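Local coordinates for CBS domain-containing protein (Thermoplasma acidophilum DSM 1728, PDB 1PVM) that is of unknown function but joins two CBS domains to a zinc-ribbon-like domain that binds iron and probably zinc, at residues D30-M35 with R59-R64; A98-E103 with K146-L151; A110-D113 with R117-G120; V122-L127 with A134-I139. One frame throughout, in Å; residues are numbered along the deposited sequence.

How the contacts relate
Contact 1 lies in the first CBS domain, where helices 28-38 and 58-65 meet; contacts 3 and 4 belong to the second and follow it along the chain. Both use strand 118-123: contact 3 pairs it with strand 108-112, contact 4 takes its end and helix 124-127 against helix 133-145. Contact 2 encloses contacts 3 and 4 in sequence, bringing the chain after helix 133-145 back to helix 94-104, its centre about 13 Å from that of contact 4 and about 18 Å from that of contact 1. Ser102 and Asp138 link contacts 2 and 4, and Arg64 approaches His150 between contacts 1 and 2. Contacts 1 and 4 touch the second subunit, so each CBS domain contributes helices to the dimer.

Contact 1. Residues D30-M35 with R59-R64; sequences DAVKIM and RSIIKR
Val32 and Met35 meet Ile61 without any flat group between them: this is a purely aliphatic and thioether contact, with no ring face or edge and no guanidinium in it. The planar groups of segment 59-64 are engaged elsewhere, Arg64 in a cation-pi contact with Phe173 and Arg59 in a salt bridge with Glu58 and a cation-pi contact with Tyr41, both of the second subunit. The contact pairs the two helices of the first CBS domain, 28-38 and 58-65, the alpha part of the CBS alpha/beta fold. Their backbones stay well apart, with 9.2 Å between the CA atoms of Val32 and Ile61, and only 87 Å² is buried between the segments.

Ile61 reaches farther into that gap than Val32 does. Its CG1 stands anti to the carbonyl carbon (chi1 -65°), and the extended second torsion carries CD1 forward to the opposite helix. Val32 answers with CG2, the branch beside its backbone N, and the two side chains cross at a slant. All three touching residues are buried. Met35 also reaches Leu43 and Leu56 of the sheet, so its side chain lies between the strands and the neighbouring helix.

The second subunit adds to the packing: Val32 meets Ile66 and Ile61 meets Ile62 of that chain, which makes this small intrachain contact part of a larger hydrophobic region at the dimer interface. Within the contact itself, one methyl serves both partners, since Ile61 CD1 lies 3.6 Å from Val32 CG2 and 4.2 Å from Met35 SD.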
# COMPACT_ATOMS: atom_id res chain seq x y z
N ASP B 30 10.49 8.87 9.41
CA ASP B 30 11.33 7.86 10.05
C ASP B 30 10.70 6.48 10.10
O ASP B 30 11.40 5.47 10.02
CB ASP B 30 11.71 8.31 11.47
CG ASP B 30 12.73 9.43 11.47
OD1 ASP B 30 13.53 9.51 10.50
OD2 ASP B 30 12.76 10.23 12.43
N ALA B 31 9.38 6.41 10.22
CA ALA B 31 8.70 5.13 10.28
C ALA B 31 8.77 4.44 8.92
O ALA B 31 9.02 3.24 8.84
CB ALA B 31 7.23 5.32 10.69
N VAL B 32 8.55 5.20 7.86
CA VAL B 32 8.59 4.63 6.52
C VAL B 32 10.00 4.13 6.17
O VAL B 32 10.15 3.17 5.42
CB VAL B 32 8.08 5.65 5.48
CG1 VAL B 32 8.42 5.19 4.08
CG2 VAL B 32 6.57 5.81 5.63
N LYS B 33 11.03 4.77 6.73
CA LYS B 33 12.40 4.33 6.48
C LYS B 33 12.53 2.89 6.96
O LYS B 33 13.17 2.06 6.32
CB LYS B 33 13.42 5.19 7.25
CG LYS B 33 13.56 6.62 6.79
CD LYS B 33 14.77 7.27 7.46
CE LYS B 33 14.70 7.18 8.98
NZ LYS B 33 15.88 7.78 9.66
N ILE B 34 11.94 2.61 8.12
CA ILE B 34 11.97 1.27 8.69
C ILE B 34 11.21 0.30 7.79
O ILE B 34 11.65 -0.82 7.56
CB ILE B 34 11.35 1.27 10.11
CG1 ILE B 34 12.22 2.12 11.04
CG2 ILE B 34 11.24 -0.16 10.64
CD1 ILE B 34 11.65 2.27 12.44
N MET B 35 10.06 0.74 7.28
CA MET B 35 9.27 -0.11 6.40
C MET B 35 10.02 -0.45 5.11
O MET B 35 10.09 -1.61 4.72
CB MET B 35 7.95 0.57 6.03
CG MET B 35 6.98 0.79 7.18
SD MET B 35 5.41 1.44 6.54
CE MET B 35 4.27 0.82 7.74
N ARG B 59 -1.70 1.80 3.72
CA ARG B 59 -2.97 2.46 3.50
C ARG B 59 -3.22 3.58 4.52
O ARG B 59 -3.76 4.62 4.16
CB ARG B 59 -4.12 1.43 3.53
CG ARG B 59 -5.49 1.98 3.14
CD ARG B 59 -5.47 2.69 1.80
NE ARG B 59 -5.08 1.80 0.71
CZ ARG B 59 -5.86 0.86 0.19
NH1 ARG B 59 -7.09 0.68 0.65
NH2 ARG B 59 -5.41 0.09 -0.80
N SER B 60 -2.81 3.38 5.77
CA SER B 60 -3.03 4.42 6.78
C SER B 60 -2.28 5.70 6.36
O SER B 60 -2.77 6.80 6.56
CB SER B 60 -2.57 3.96 8.17
OG SER B 60 -1.16 3.84 8.28
N ILE B 61 -1.11 5.53 5.76
CA ILE B 61 -0.32 6.67 5.30
C ILE B 61 -1.00 7.36 4.11
O ILE B 61 -1.06 8.59 4.04
CB ILE B 61 1.11 6.21 4.92
CG1 ILE B 61 1.82 5.71 6.17
CG2 ILE B 61 1.87 7.34 4.26
CD1 ILE B 61 3.10 4.95 5.91
N ILE B 62 -1.52 6.57 3.18
CA ILE B 62 -2.19 7.11 2.00
C ILE B 62 -3.50 7.82 2.37
O ILE B 62 -3.82 8.90 1.84
CB ILE B 62 -2.51 5.99 0.97
CG1 ILE B 62 -1.21 5.35 0.45
CG2 ILE B 62 -3.33 6.56 -0.19
CD1 ILE B 62 -0.25 6.31 -0.21
N LYS B 63 -4.25 7.23 3.29
CA LYS B 63 -5.54 7.78 3.70
C LYS B 63 -5.49 8.88 4.75
O LYS B 63 -6.29 9.82 4.71
CB LYS B 63 -6.45 6.66 4.23
CG LYS B 63 -6.92 5.64 3.20
CD LYS B 63 -8.05 6.18 2.33
CE LYS B 63 -9.30 6.49 3.15
NZ LYS B 63 -10.44 6.93 2.29
N ARG B 64 -4.56 8.78 5.69
CA ARG B 64 -4.50 9.75 6.77
C ARG B 64 -3.30 10.68 6.82
O ARG B 64 -3.35 11.69 7.52
CB ARG B 64 -4.67 9.00 8.09
CG ARG B 64 -5.90 8.10 8.06
CD ARG B 64 -6.01 7.24 9.29
NE ARG B 64 -7.20 7.56 10.06
CZ ARG B 64 -7.40 8.70 10.70
NH1 ARG B 64 -6.47 9.65 10.67
NH2 ARG B 64 -8.52 8.90 11.38

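Contact 2. Residues A98-E103 with K146-L151; sequences AAYLSE and KDYQHL
Lys146 directs its CB toward helix 94-104 and runs out in an extended chain to the carbonyls of its last turn. CB and CG make no close approach to segment 98-103; the first atom to meet it is CD, 3.5 Å from Ser102 O and a little farther from Glu103 O. CE follows at 3.8 Å from Ser102 O, and the tip, NZ, gives a hydrogen bond of 3.0 Å to Ser102 O. The amino group comes in from above the carbonyl plane, 47° out of it. NZ also makes weak bonds to a water and to Ser142 OG; the same water donates to Glu103 O (3.1 Å), so the amine and its water serve two successive carbonyls. A cation placed at the C-terminal end of a helix would probably be favoured by the helix dipole.

Ser102 OG itself is taken up by Asp138 and Ser142. Farther along, Tyr100 OH comes within 4.4 Å of Tyr148 CE1 at an oblique angle. Neither phenol relies on the other for its polar bond, Tyr100 OH pairing with Lys87 N and Tyr148 OH with Pro84 O, while both rings pack on Pro86.

Segment 146-151 is partly shaped by its own bond: His150 ND1 donates to Tyr148 O over 2.8 Å, and Tyr148 CD2 lies over one face of the imidazole, toward its rim. The arrangement is consistent with an interdomain linker, laid over the second CBS domain on its way to the zinc-ribbon-like domain, whose metal ligand Cys152 comes just after it.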
# COMPACT_ATOMS: atom_id res chain seq x y z
N ALA B 98 -9.91 -13.74 8.74
CA ALA B 98 -10.35 -13.22 7.46
C ALA B 98 -11.60 -12.35 7.64
O ALA B 98 -11.67 -11.24 7.10
CB ALA B 98 -10.65 -14.37 6.50
N ALA B 99 -12.57 -12.85 8.39
CA ALA B 99 -13.80 -12.11 8.63
C ALA B 99 -13.52 -10.79 9.35
O ALA B 99 -14.15 -9.77 9.05
CB ALA B 99 -14.76 -12.96 9.45
N TYR B 100 -12.58 -10.81 10.30
CA TYR B 100 -12.23 -9.60 11.04
C TYR B 100 -11.60 -8.57 10.12
O TYR B 100 -11.96 -7.40 10.14
CB TYR B 100 -11.26 -9.93 12.18
CG TYR B 100 -10.78 -8.69 12.92
CD1 TYR B 100 -11.60 -8.04 13.84
CD2 TYR B 100 -9.53 -8.14 12.65
CE1 TYR B 100 -11.17 -6.87 14.49
CE2 TYR B 100 -9.09 -6.98 13.29
CZ TYR B 100 -9.91 -6.35 14.20
OH TYR B 100 -9.48 -5.20 14.83
N LEU B 101 -10.64 -9.01 9.32
CA LEU B 101 -9.97 -8.09 8.41
C LEU B 101 -10.96 -7.50 7.40
O LEU B 101 -11.00 -6.29 7.20
CB LEU B 101 -8.84 -8.81 7.66
CG LEU B 101 -7.67 -9.32 8.51
CD1 LEU B 101 -6.69 -10.07 7.61
CD2 LEU B 101 -6.96 -8.16 9.19
N SER B 102 -11.77 -8.36 6.78
CA SER B 102 -12.75 -7.92 5.79
C SER B 102 -13.77 -6.93 6.37
O SER B 102 -14.12 -5.93 5.73
CB SER B 102 -13.48 -9.14 5.22
OG SER B 102 -14.39 -8.75 4.20
N GLU B 103 -14.24 -7.21 7.58
CA GLU B 103 -15.21 -6.36 8.27
C GLU B 103 -14.66 -4.94 8.49
O GLU B 103 -15.42 -3.96 8.48
CB GLU B 103 -15.56 -7.01 9.62
CG GLU B 103 -16.22 -6.11 10.66
CD GLU B 103 -17.57 -5.57 10.23
OE1 GLU B 103 -18.23 -6.20 9.37
OE2 GLU B 103 -17.99 -4.51 10.77
N LYS B 146 -13.55 -0.33 2.01
CA LYS B 146 -13.83 0.08 3.39
C LYS B 146 -12.61 0.66 4.09
O LYS B 146 -11.47 0.39 3.73
CB LYS B 146 -14.34 -1.12 4.19
CG LYS B 146 -15.49 -1.88 3.57
CD LYS B 146 -15.78 -3.11 4.40
CE LYS B 146 -16.71 -4.07 3.70
NZ LYS B 146 -16.80 -5.36 4.43
N ASP B 147 -12.88 1.47 5.11
CA ASP B 147 -11.84 2.11 5.89
C ASP B 147 -12.09 1.92 7.39
O ASP B 147 -13.21 2.09 7.87
CB ASP B 147 -11.74 3.61 5.55
CG ASP B 147 -13.10 4.29 5.51
OD1 ASP B 147 -13.97 3.87 4.71
OD2 ASP B 147 -13.31 5.26 6.28
N TYR B 148 -11.04 1.54 8.10
CA TYR B 148 -11.08 1.28 9.54
C TYR B 148 -11.62 2.46 10.35
O TYR B 148 -11.24 3.60 10.10
CB TYR B 148 -9.66 0.95 10.02
CG TYR B 148 -9.54 0.50 11.46
CD1 TYR B 148 -9.99 -0.75 11.86
CD2 TYR B 148 -8.93 1.32 12.42
CE1 TYR B 148 -9.84 -1.19 13.18
CE2 TYR B 148 -8.76 0.89 13.74
CZ TYR B 148 -9.22 -0.37 14.11
OH TYR B 148 -9.03 -0.81 15.39
N GLN B 149 -12.50 2.20 11.30
CA GLN B 149 -13.03 3.27 12.15
C GLN B 149 -12.03 3.55 13.26
O GLN B 149 -11.84 2.73 14.15
CB GLN B 149 -14.36 2.87 12.80
CG GLN B 149 -15.60 3.11 11.97
CD GLN B 149 -16.84 3.30 12.84
OE1 GLN B 149 -17.05 2.57 13.81
NE2 GLN B 149 -17.66 4.28 12.48
N HIS B 150 -11.39 4.72 13.19
CA HIS B 150 -10.42 5.10 14.21
C HIS B 150 -11.15 5.72 15.39
O HIS B 150 -11.98 6.62 15.21
CB HIS B 150 -9.43 6.11 13.63
CG HIS B 150 -8.62 5.56 12.49
ND1 HIS B 150 -9.20 4.97 11.39
CD2 HIS B 150 -7.29 5.52 12.28
CE1 HIS B 150 -8.25 4.59 10.55
NE2 HIS B 150 -7.08 4.91 11.07
N LEU B 151 -10.85 5.25 16.60
CA LEU B 151 -11.51 5.76 17.79
C LEU B 151 -10.68 6.80 18.53
O LEU B 151 -9.45 6.74 18.53
CB LEU B 151 -11.89 4.61 18.72
CG LEU B 151 -12.75 3.52 18.05
CD1 LEU B 151 -13.13 2.48 19.08
CD2 LEU B 151 -13.99 4.14 17.43
O HOH W 1 -18.20 -4.05 7.16

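Contact 3. Residues A110-D113 with R117-G120; sequences AVVD and RVVG
Val111 is the centre of the backbone bonding between strands 108-112 and 118-123. Its N donates to Gly120 O (2.8 Å), while its carbonyl oxygen accepts from Val119 N over 2.8 Å, nearly along the C=O axis, and weakly from Gly120 N. Two residues thus face one, and the register shifts before Val112 and Val118, a non-hydrogen-bonded pair. Toward the turn, Asp113 N donates to Arg117 O.

The ionic part lies just beyond the strands, at the mouth of the turn. Asp113 divides its carboxylate: OD1 takes the backbone N-H of Arg117 at 2.8 Å, and OD2 takes both NE (2.9 Å) and NH2 (3.1 Å) of the same residue in a salt bridge. NE uses the syn lone pair of OD2, and both donors hold the oxygen almost within the guanidinium plane, with carboxylate and guanidinium only 22° apart. Asp113 CG sits between the backbone N and the carbonyl carbon (chi1 59°), a torsion that turns the carboxylate toward Arg117, the residue before the other strand. With an asparagine here the negative charge is gone, and the Arg117 guanidinium would probably be left without its ionic mate and freer to swing.

Apolar contacts fall on both faces of the hairpin. Val112 CG1 touches Val118 CG2 at 3.9 Å, with Ala110 CB near Val118 CG1, while on the face of Val111 its CG1 meets Val119 CG2. Val111 and Val119 also pack on Met15. Together these features form a beta hairpin with a classic beta bulge, Val119 and Gly120 opposite Val111, within the three-stranded sheet of the second CBS domain.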
# COMPACT_ATOMS: atom_id res chain seq x y z
N ALA B 110 -2.82 -6.99 14.28
CA ALA B 110 -1.97 -7.57 15.30
C ALA B 110 -2.64 -8.81 15.86
O ALA B 110 -3.84 -9.01 15.68
CB ALA B 110 -1.73 -6.56 16.43
N VAL B 111 -1.85 -9.66 16.51
CA VAL B 111 -2.37 -10.87 17.13
C VAL B 111 -2.00 -10.73 18.60
O VAL B 111 -0.85 -10.42 18.92
CB VAL B 111 -1.69 -12.13 16.56
CG1 VAL B 111 -2.22 -13.37 17.27
CG2 VAL B 111 -1.93 -12.22 15.05
N VAL B 112 -2.97 -10.92 19.48
CA VAL B 112 -2.71 -10.81 20.92
C VAL B 112 -3.00 -12.13 21.61
O VAL B 112 -3.85 -12.91 21.15
CB VAL B 112 -3.58 -9.69 21.59
CG1 VAL B 112 -3.17 -8.33 21.06
CG2 VAL B 112 -5.07 -9.94 21.32
N ASP B 113 -2.27 -12.41 22.68
CA ASP B 113 -2.50 -13.64 23.42
C ASP B 113 -3.57 -13.40 24.48
O ASP B 113 -4.07 -12.28 24.63
CB ASP B 113 -1.21 -14.17 24.07
CG ASP B 113 -0.59 -13.17 25.04
OD1 ASP B 113 -1.26 -12.19 25.43
OD2 ASP B 113 0.59 -13.39 25.42
N ARG B 117 -1.17 -9.38 25.42
CA ARG B 117 0.09 -8.92 24.86
C ARG B 117 0.12 -9.14 23.35
O ARG B 117 -0.39 -10.14 22.86
CB ARG B 117 1.25 -9.68 25.50
CG ARG B 117 1.20 -9.67 27.02
CD ARG B 117 2.34 -10.48 27.61
NE ARG B 117 2.32 -11.88 27.20
CZ ARG B 117 3.22 -12.78 27.58
NH1 ARG B 117 4.22 -12.42 28.38
NH2 ARG B 117 3.14 -14.04 27.15
N VAL B 118 0.70 -8.19 22.61
CA VAL B 118 0.80 -8.34 21.17
C VAL B 118 1.93 -9.34 20.91
O VAL B 118 3.07 -9.12 21.32
CB VAL B 118 1.13 -7.00 20.48
CG1 VAL B 118 1.42 -7.23 19.00
CG2 VAL B 118 -0.03 -6.03 20.64
N VAL B 119 1.60 -10.45 20.24
CA VAL B 119 2.59 -11.48 19.96
C VAL B 119 3.00 -11.58 18.50
O VAL B 119 3.92 -12.32 18.16
CB VAL B 119 2.10 -12.86 20.46
CG1 VAL B 119 2.01 -12.84 21.98
CG2 VAL B 119 0.74 -13.20 19.84
N GLY B 120 2.33 -10.84 17.63
CA GLY B 120 2.69 -10.88 16.23
C GLY B 120 1.77 -10.07 15.36
O GLY B 120 0.89 -9.37 15.84

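Contact 4. Residues V122-L127 with A134-I139; sequences VTLTDL and ASITDI
Leu124 and Ile136 mark the nearest backbone approach, 7.6 Å between CA atoms, where the single turn of helix 124-127 faces helix 133-145 and side chains fill the interval. Leu124 does most of this. With CG anti to the backbone N (chi1 172°), it sends CD1 across to Ile139, 3.8 Å from CD1 and 4.0 Å from CG2 of that residue, the two side chains lying alongside with their tips pointing opposite ways. The same Leu124 methyl reaches Ile136 CG2 at 4.3 Å. Leu127 CD1 approaches Ile139 CD1 more loosely, its side chain also packing on Val94 and Leu101 of helix 94-104.

The short helix starts with a capping box: Asp126 N donates to Thr123 OG1 (3.2 Å), and Thr123 N returns a 3.0 Å bond to Asp126 OD1, met from above the carboxylate plane. This probably helps set the turn out of strand 118-123, right after which Leu124 stands. The second subunit is close by, with Thr137 OG1 bonded to Ser128 OG of that chain and Thr125 packed on its Leu140.

Polar bonds define the helix start, whereas contact with helix 133-145 rests wholly on buried methyl groups, implying cohesion through shape and exclusion of water.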
# COMPACT_ATOMS: atom_id res chain seq x y z
N VAL B 122 -0.38 -10.49 11.56
CA VAL B 122 -0.80 -11.42 10.51
C VAL B 122 -1.28 -10.58 9.32
O VAL B 122 -1.99 -9.59 9.49
CB VAL B 122 -1.92 -12.37 11.01
CG1 VAL B 122 -3.13 -11.58 11.47
CG2 VAL B 122 -2.29 -13.36 9.90
N THR B 123 -0.86 -10.98 8.13
CA THR B 123 -1.22 -10.27 6.90
C THR B 123 -1.99 -11.16 5.94
O THR B 123 -2.06 -12.37 6.12
CB THR B 123 0.03 -9.81 6.14
OG1 THR B 123 0.75 -10.97 5.69
CG2 THR B 123 0.94 -8.97 7.04
N LEU B 124 -2.54 -10.55 4.90
CA LEU B 124 -3.26 -11.31 3.88
C LEU B 124 -2.31 -12.32 3.24
O LEU B 124 -2.72 -13.42 2.89
CB LEU B 124 -3.81 -10.37 2.80
CG LEU B 124 -4.42 -11.08 1.58
CD1 LEU B 124 -5.61 -11.92 2.01
CD2 LEU B 124 -4.84 -10.04 0.56
N THR B 125 -1.04 -11.95 3.09
CA THR B 125 -0.08 -12.87 2.49
C THR B 125 0.03 -14.13 3.34
O THR B 125 0.03 -15.25 2.80
CB THR B 125 1.32 -12.23 2.35
OG1 THR B 125 1.23 -11.04 1.55
CG2 THR B 125 2.28 -13.20 1.66
N ASP B 126 0.13 -13.96 4.65
CA ASP B 126 0.22 -15.10 5.57
C ASP B 126 -1.01 -15.98 5.39
O ASP B 126 -0.91 -17.20 5.26
CB ASP B 126 0.27 -14.62 7.02
CG ASP B 126 1.49 -13.79 7.32
OD1 ASP B 126 1.43 -12.96 8.26
OD2 ASP B 126 2.52 -13.96 6.63
N LEU B 127 -2.18 -15.35 5.39
CA LEU B 127 -3.44 -16.05 5.26
C LEU B 127 -3.70 -16.68 3.90
O LEU B 127 -4.42 -17.67 3.81
CB LEU B 127 -4.59 -15.09 5.58
CG LEU B 127 -4.61 -14.45 6.97
CD1 LEU B 127 -5.58 -13.29 6.96
CD2 LEU B 127 -5.00 -15.48 8.03
N ALA B 134 -12.25 -17.43 -2.72
CA ALA B 134 -13.29 -16.44 -2.47
C ALA B 134 -13.01 -15.58 -1.24
O ALA B 134 -13.30 -14.38 -1.23
CB ALA B 134 -14.64 -17.13 -2.32
N SER B 135 -12.46 -16.19 -0.19
CA SER B 135 -12.18 -15.43 1.02
C SER B 135 -11.09 -14.39 0.76
O SER B 135 -11.14 -13.26 1.28
CB SER B 135 -11.77 -16.38 2.14
OG SER B 135 -11.70 -15.68 3.37
N ILE B 136 -10.10 -14.77 -0.04
CA ILE B 136 -9.00 -13.87 -0.39
C ILE B 136 -9.54 -12.69 -1.20
O ILE B 136 -9.19 -11.54 -0.94
CB ILE B 136 -7.91 -14.61 -1.20
CG1 ILE B 136 -7.22 -15.65 -0.32
CG2 ILE B 136 -6.88 -13.62 -1.75
CD1 ILE B 136 -6.34 -16.63 -1.09
N THR B 137 -10.39 -12.97 -2.18
CA THR B 137 -10.99 -11.93 -3.00
C THR B 137 -11.82 -10.99 -2.12
O THR B 137 -11.82 -9.77 -2.30
CB THR B 137 -11.87 -12.55 -4.10
OG1 THR B 137 -11.08 -13.42 -4.90
CG2 THR B 137 -12.48 -11.47 -4.98
N ASP B 138 -12.53 -11.56 -1.15
CA ASP B 138 -13.35 -10.77 -0.23
C ASP B 138 -12.50 -9.75 0.52
O ASP B 138 -12.84 -8.57 0.58
CB ASP B 138 -14.06 -11.68 0.78
CG ASP B 138 -14.77 -10.89 1.86
OD1 ASP B 138 -15.67 -10.09 1.53
OD2 ASP B 138 -14.43 -11.06 3.05
N ILE B 139 -11.41 -10.21 1.12
CA ILE B 139 -10.51 -9.32 1.86
C ILE B 139 -9.98 -8.22 0.93
O ILE B 139 -9.94 -7.05 1.31
CB ILE B 139 -9.32 -10.10 2.46
CG1 ILE B 139 -9.83 -11.07 3.53
CG2 ILE B 139 -8.29 -9.14 3.05
CD1 ILE B 139 -8.75 -11.97 4.11